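Local coordinates for uncharacterized protein (Leishmania major, PDB 2B4W) that is of unknown function but belongs to the DUF1861 family, grouped with the beta-fructosidase clan, which suggests a relation to beta-propeller glycoside hydrolases, at residues Leu20-Ser34 and Ile45-His59. Numbering follows the deposited sequence.
Sequences LTFKGVDGYDVYNCS and IYGRVEKRDIWAASH
An antiparallel pairing of strands 29-31 and 42-50, part of a mixed beta sheet, brings Y31 together with R48 and E50 on one face. D29 and E50 exchange both backbone bonds, as do Y31 and R48; between them V30 faces V49 as a non-hydrogen-bonded pair. With CG between its backbone N and carbonyl carbon (chi1 63°), the Y31 side chain meets the extended R48 chain, whose CD covers one ring face, offset toward the rim, 3.8 Å from the centroid in a CH-pi contact. Y31 OH lies over a face of the guanidinium, whose plane is 21° from that of the ring. Y31 OH donates to E50 OE1 at 2.6 Å, reaching it from above the carboxylate plane. K256 forms a salt bridge with the same oxygen, whereas D83 takes R48 NH1. Further along, R52 NE donates to D29 OD2 (2.9 Å) in a nearly coplanar salt bridge that uses the syn lone pair, and water joins G27 O to R52 N. At the other end S34 grips Y46 twice: S34 N reaches Y46 O at 2.8 Å, while Y46 N donates to S34 OG at 3.1 Å. V25 and V30 make apolar contacts with V49; at the exposed margin Y28 and H59 form an offset edge-to-face pair. The pairing thus separates a charged face, where ring packing and a hydroxyl bond hold Y31 and D83 probably stabilises the buried R48 charge, from a mainly apolar one around V30 and V49.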
loop_
_atom_site.group_PDB
_atom_site.type_symbol
_atom_site.label_atom_id
_atom_site.label_comp_id
_atom_site.label_asym_id
_atom_site.label_seq_id
_atom_site.Cartn_x
_atom_site.Cartn_y
_atom_site.Cartn_z
ATOM N N LEU A 20 9.132 -4.730 -11.856
ATOM C CA LEU A 20 10.376 -4.684 -11.102
ATOM C C LEU A 20 11.084 -6.032 -11.263
ATOM O O LEU A 20 10.413 -7.051 -11.428
ATOM C CB LEU A 20 10.181 -4.424 -9.608
ATOM C CG LEU A 20 9.363 -3.193 -9.213
ATOM C CD1 LEU A 20 9.679 -2.732 -7.799
ATOM C CD2 LEU A 20 9.595 -2.078 -10.211
ATOM N N THR A 21 12.400 -5.997 -11.202
ATOM C CA THR A 21 13.201 -7.217 -11.187
ATOM C C THR A 21 13.785 -7.315 -9.775
ATOM O O THR A 21 14.225 -6.293 -9.232
ATOM C CB THR A 21 14.346 -7.304 -12.211
ATOM O OG1 THR A 21 15.331 -6.306 -11.914
ATOM C CG2 THR A 21 13.839 -7.064 -13.615
ATOM N N PHE A 22 13.739 -8.490 -9.177
ATOM C CA PHE A 22 14.231 -8.724 -7.826
ATOM C C PHE A 22 15.329 -9.795 -7.873
ATOM O O PHE A 22 15.140 -10.755 -8.611
ATOM C CB PHE A 22 13.134 -9.151 -6.853
ATOM C CG PHE A 22 12.062 -8.102 -6.631
ATOM C CD1 PHE A 22 10.949 -8.034 -7.446
ATOM C CD2 PHE A 22 12.195 -7.192 -5.608
ATOM C CE1 PHE A 22 9.990 -7.065 -7.215
ATOM C CE2 PHE A 22 11.236 -6.231 -5.372
ATOM C CZ PHE A 22 10.127 -6.151 -6.184
ATOM N N LYS A 23 16.401 -9.601 -7.122
ATOM C CA LYS A 23 17.556 -10.473 -7.018
ATOM C C LYS A 23 17.826 -10.888 -5.587
ATOM O O LYS A 23 17.569 -10.177 -4.628
ATOM C CB LYS A 23 18.810 -9.826 -7.595
ATOM C CG LYS A 23 18.771 -9.548 -9.086
ATOM C CD LYS A 23 19.757 -8.435 -9.444
ATOM C CE LYS A 23 20.700 -8.917 -10.539
ATOM N NZ LYS A 23 19.928 -9.411 -11.719
ATOM N N GLY A 24 18.386 -12.085 -5.506
ATOM C CA GLY A 24 18.670 -12.736 -4.252
ATOM C C GLY A 24 17.446 -13.479 -3.735
ATOM O O GLY A 24 17.436 -13.966 -2.601
ATOM N N VAL A 25 16.367 -13.590 -4.514
ATOM C CA VAL A 25 15.272 -14.444 -4.017
ATOM C C VAL A 25 14.795 -15.366 -5.125
ATOM O O VAL A 25 13.595 -15.535 -5.343
ATOM C CB VAL A 25 14.083 -13.640 -3.469
ATOM C CG1 VAL A 25 14.556 -12.716 -2.351
ATOM C CG2 VAL A 25 13.405 -12.851 -4.575
ATOM N N ASP A 26 15.755 -15.948 -5.842
ATOM C CA ASP A 26 15.454 -16.861 -6.941
ATOM C C ASP A 26 14.487 -17.960 -6.534
ATOM O O ASP A 26 14.580 -18.548 -5.457
ATOM C CB ASP A 26 16.781 -17.442 -7.443
ATOM C CG ASP A 26 17.644 -16.394 -8.123
ATOM O OD1 ASP A 26 17.148 -15.296 -8.462
ATOM O OD2 ASP A 26 18.843 -16.683 -8.319
ATOM N N GLY A 27 13.481 -18.287 -7.342
ATOM C CA GLY A 27 12.594 -19.373 -6.941
ATOM C C GLY A 27 11.297 -18.864 -6.350
ATOM O O GLY A 27 10.302 -19.595 -6.339
ATOM N N TYR A 28 11.357 -17.612 -5.882
ATOM C CA TYR A 28 10.206 -16.961 -5.274
ATOM C C TYR A 28 9.571 -15.879 -6.137
ATOM O O TYR A 28 10.195 -15.245 -6.978
ATOM C CB TYR A 28 10.585 -16.320 -3.945
ATOM C CG TYR A 28 10.882 -17.281 -2.834
ATOM C CD1 TYR A 28 12.158 -17.837 -2.737
ATOM C CD2 TYR A 28 9.920 -17.618 -1.899
ATOM C CE1 TYR A 28 12.429 -18.719 -1.709
ATOM C CE2 TYR A 28 10.197 -18.507 -0.864
ATOM C CZ TYR A 28 11.455 -19.050 -0.791
ATOM O OH TYR A 28 11.759 -19.930 0.231
ATOM N N ASP A 29 8.282 -15.669 -5.879
ATOM C CA ASP A 29 7.576 -14.490 -6.352
ATOM C C ASP A 29 7.806 -13.388 -5.308
ATOM O O ASP A 29 8.014 -13.680 -4.126
ATOM C CB ASP A 29 6.084 -14.710 -6.507
ATOM C CG ASP A 29 5.671 -15.435 -7.764
ATOM O OD1 ASP A 29 6.487 -15.490 -8.700
ATOM O OD2 ASP A 29 4.537 -15.952 -7.808
ATOM N N VAL A 30 7.760 -12.158 -5.760
ATOM C CA VAL A 30 7.831 -10.974 -4.918
ATOM C C VAL A 30 6.708 -10.043 -5.358
ATOM O O VAL A 30 6.656 -9.742 -6.547
ATOM C CB VAL A 30 9.166 -10.230 -5.029
ATOM C CG1 VAL A 30 9.099 -9.002 -4.117
ATOM C CG2 VAL A 30 10.334 -11.127 -4.666
ATOM N N TYR A 31 5.836 -9.639 -4.456
ATOM C CA TYR A 31 4.652 -8.886 -4.855
ATOM C C TYR A 31 4.128 -8.135 -3.631
ATOM O O TYR A 31 4.807 -8.221 -2.621
ATOM C CB TYR A 31 3.605 -9.787 -5.473
ATOM C CG TYR A 31 2.990 -10.868 -4.641
ATOM C CD1 TYR A 31 3.639 -12.069 -4.363
ATOM C CD2 TYR A 31 1.718 -10.689 -4.133
ATOM C CE1 TYR A 31 3.000 -13.019 -3.592
ATOM C CE2 TYR A 31 1.076 -11.628 -3.365
ATOM C CZ TYR A 31 1.739 -12.810 -3.096
ATOM O OH TYR A 31 1.097 -13.753 -2.324
ATOM N N ASN A 32 3.024 -7.447 -3.816
ATOM C CA ASN A 32 2.389 -6.560 -2.864
ATOM C C ASN A 32 3.417 -5.902 -1.939
ATOM O O ASN A 32 3.440 -6.069 -0.724
ATOM C CB ASN A 32 1.342 -7.330 -2.072
ATOM C CG ASN A 32 0.212 -7.819 -2.957
ATOM O OD1 ASN A 32 0.123 -7.510 -4.145
ATOM N ND2 ASN A 32 -0.680 -8.594 -2.354
ATOM N N CYS A 33 4.291 -5.130 -2.568
ATOM C CA CYS A 33 5.390 -4.479 -1.849
ATOM C C CYS A 33 4.877 -3.316 -1.020
ATOM O O CYS A 33 3.739 -2.866 -1.190
ATOM C CB CYS A 33 6.407 -4.001 -2.875
ATOM S SG CYS A 33 7.291 -5.366 -3.700
ATOM N N SER A 34 5.738 -2.803 -0.139
ATOM C CA SER A 34 5.461 -1.494 0.436
ATOM C C SER A 34 5.649 -0.419 -0.629
ATOM O O SER A 34 6.163 -0.684 -1.725
ATOM C CB SER A 34 6.379 -1.155 1.602
ATOM O OG SER A 34 7.723 -1.162 1.220
ATOM N N ILE A 45 12.828 -1.037 -0.708
ATOM C CA ILE A 45 11.452 -1.507 -0.765
ATOM C C ILE A 45 11.318 -2.795 0.065
ATOM O O ILE A 45 12.246 -3.604 0.064
ATOM C CB ILE A 45 10.949 -1.717 -2.195
ATOM C CG1 ILE A 45 9.433 -1.721 -2.244
ATOM C CG2 ILE A 45 11.512 -2.970 -2.854
ATOM C CD1 ILE A 45 8.778 -1.734 -3.604
ATOM N N TYR A 46 10.198 -2.925 0.776
ATOM C CA TYR A 46 9.863 -4.216 1.375
ATOM C C TYR A 46 8.984 -4.997 0.403
ATOM O O TYR A 46 8.075 -4.429 -0.203
ATOM C CB TYR A 46 9.098 -4.090 2.690
ATOM C CG TYR A 46 9.880 -3.449 3.801
ATOM C CD1 TYR A 46 10.810 -4.152 4.556
ATOM C CD2 TYR A 46 9.654 -2.109 4.085
ATOM C CE1 TYR A 46 11.522 -3.539 5.582
ATOM C CE2 TYR A 46 10.356 -1.499 5.094
ATOM C CZ TYR A 46 11.280 -2.209 5.836
ATOM O OH TYR A 46 11.932 -1.522 6.820
ATOM N N GLY A 47 9.234 -6.287 0.270
ATOM C CA GLY A 47 8.416 -7.136 -0.574
ATOM C C GLY A 47 7.905 -8.364 0.170
ATOM O O GLY A 47 8.502 -8.880 1.115
ATOM N N ARG A 48 6.756 -8.804 -0.317
ATOM C CA ARG A 48 6.157 -10.058 0.134
ATOM C C ARG A 48 6.711 -11.152 -0.761
ATOM O O ARG A 48 6.587 -11.056 -1.996
ATOM C CB ARG A 48 4.649 -9.972 0.114
ATOM C CG ARG A 48 3.828 -11.223 0.204
ATOM C CD ARG A 48 2.351 -10.998 -0.161
ATOM N NE ARG A 48 1.581 -12.165 0.170
ATOM C CZ ARG A 48 0.325 -12.406 0.383
ATOM N NH1 ARG A 48 -0.644 -11.524 0.300
ATOM N NH2 ARG A 48 -0.014 -13.664 0.704
ATOM N N VAL A 49 7.402 -12.084 -0.172
ATOM C CA VAL A 49 8.114 -13.182 -0.780
ATOM C C VAL A 49 7.438 -14.526 -0.476
ATOM O O VAL A 49 7.294 -14.996 0.644
ATOM C CB VAL A 49 9.577 -13.200 -0.315
ATOM C CG1 VAL A 49 10.391 -14.159 -1.168
ATOM C CG2 VAL A 49 10.117 -11.778 -0.407
ATOM N N GLU A 50 7.006 -15.162 -1.563
ATOM C CA GLU A 50 6.254 -16.401 -1.487
ATOM C C GLU A 50 6.402 -17.156 -2.803
ATOM O O GLU A 50 6.469 -16.579 -3.889
ATOM C CB GLU A 50 4.826 -16.063 -1.115
ATOM C CG GLU A 50 3.824 -17.216 -1.088
ATOM C CD GLU A 50 2.442 -16.685 -0.747
ATOM O OE1 GLU A 50 1.748 -16.191 -1.644
ATOM O OE2 GLU A 50 2.038 -16.743 0.428
ATOM N N LYS A 51 6.470 -18.466 -2.644
ATOM C CA LYS A 51 6.425 -19.480 -3.684
ATOM C C LYS A 51 5.135 -19.382 -4.469
ATOM O O LYS A 51 4.033 -19.254 -3.930
ATOM C CB LYS A 51 6.567 -20.867 -3.040
ATOM C CG LYS A 51 7.975 -21.427 -3.163
ATOM C CD LYS A 51 8.097 -22.910 -2.885
ATOM C CE LYS A 51 7.145 -23.847 -3.581
ATOM N NZ LYS A 51 7.728 -24.941 -4.403
ATOM N N ARG A 52 5.243 -19.416 -5.799
ATOM C CA ARG A 52 4.029 -19.220 -6.555
ATOM C C ARG A 52 3.007 -20.344 -6.362
ATOM O O ARG A 52 1.795 -20.098 -6.412
ATOM C CB ARG A 52 4.284 -19.082 -8.066
ATOM C CG ARG A 52 2.977 -18.524 -8.631
ATOM C CD ARG A 52 3.029 -18.165 -10.082
ATOM N NE ARG A 52 4.030 -17.163 -10.407
ATOM C CZ ARG A 52 4.437 -16.904 -11.642
ATOM N NH1 ARG A 52 3.926 -17.574 -12.666
ATOM N NH2 ARG A 52 5.358 -15.970 -11.820
ATOM N N ASP A 53 3.493 -21.567 -6.148
ATOM C CA ASP A 53 2.516 -22.657 -6.049
ATOM C C ASP A 53 2.043 -22.950 -4.640
ATOM O O ASP A 53 1.604 -24.070 -4.373
ATOM C CB ASP A 53 3.116 -23.939 -6.639
ATOM C CG ASP A 53 4.451 -24.253 -5.996
ATOM O OD1 ASP A 53 4.737 -23.605 -4.969
ATOM O OD2 ASP A 53 5.183 -25.122 -6.505
ATOM N N ILE A 54 2.096 -21.998 -3.719
ATOM C CA ILE A 54 1.502 -22.235 -2.405
ATOM C C ILE A 54 0.943 -20.945 -1.816
ATOM O O ILE A 54 1.413 -19.854 -2.142
ATOM C CB ILE A 54 2.539 -22.879 -1.472
ATOM C CG1 ILE A 54 2.434 -22.535 0.009
ATOM C CG2 ILE A 54 3.939 -22.551 -1.975
ATOM C CD1 ILE A 54 2.643 -23.677 0.972
ATOM N N TRP A 55 -0.054 -21.082 -0.952
ATOM C CA TRP A 55 -0.762 -19.984 -0.321
ATOM C C TRP A 55 -0.475 -19.856 1.163
ATOM O O TRP A 55 -0.078 -20.777 1.877
ATOM C CB TRP A 55 -2.274 -20.181 -0.603
ATOM C CG TRP A 55 -2.489 -20.027 -2.090
ATOM C CD1 TRP A 55 -2.158 -20.908 -3.078
ATOM C CD2 TRP A 55 -3.083 -18.901 -2.745
ATOM N NE1 TRP A 55 -2.510 -20.402 -4.308
ATOM C CE2 TRP A 55 -3.083 -19.169 -4.125
ATOM C CE3 TRP A 55 -3.613 -17.696 -2.282
ATOM C CZ2 TRP A 55 -3.598 -18.269 -5.062
ATOM C CZ3 TRP A 55 -4.121 -16.812 -3.212
ATOM C CH2 TRP A 55 -4.112 -17.097 -4.587
ATOM N N ALA A 56 -0.658 -18.640 1.665
ATOM C CA ALA A 56 -0.388 -18.309 3.053
ATOM C C ALA A 56 0.979 -18.794 3.544
ATOM O O ALA A 56 0.991 -19.271 4.687
ATOM C CB ALA A 56 -1.458 -18.864 3.990
ATOM N N ALA A 57 2.023 -18.653 2.747
ATOM C CA ALA A 57 3.388 -19.068 2.999
ATOM C C ALA A 57 4.440 -18.016 2.608
ATOM O O ALA A 57 5.414 -18.353 1.934
ATOM C CB ALA A 57 3.716 -20.336 2.219
ATOM N N SER A 58 4.204 -16.785 3.033
ATOM C CA SER A 58 5.009 -15.604 2.797
ATOM C C SER A 58 5.854 -15.247 4.005
ATOM O O SER A 58 5.458 -15.603 5.104
ATOM C CB SER A 58 4.090 -14.414 2.457
ATOM O OG SER A 58 3.169 -14.972 1.545
ATOM N N HIS A 59 6.946 -14.577 3.684
ATOM C CA HIS A 59 7.743 -13.829 4.636
ATOM C C HIS A 59 8.014 -12.464 3.989
ATOM O O HIS A 59 7.671 -12.278 2.821
ATOM C CB HIS A 59 9.030 -14.554 5.001
ATOM C CG HIS A 59 9.952 -14.736 3.835
ATOM N ND1 HIS A 59 9.709 -15.609 2.809
ATOM C CD2 HIS A 59 11.121 -14.140 3.535
ATOM C CE1 HIS A 59 10.687 -15.556 1.928
ATOM N NE2 HIS A 59 11.582 -14.659 2.345
HETATM O O HOH W 1 7.791 -19.606 -7.298
#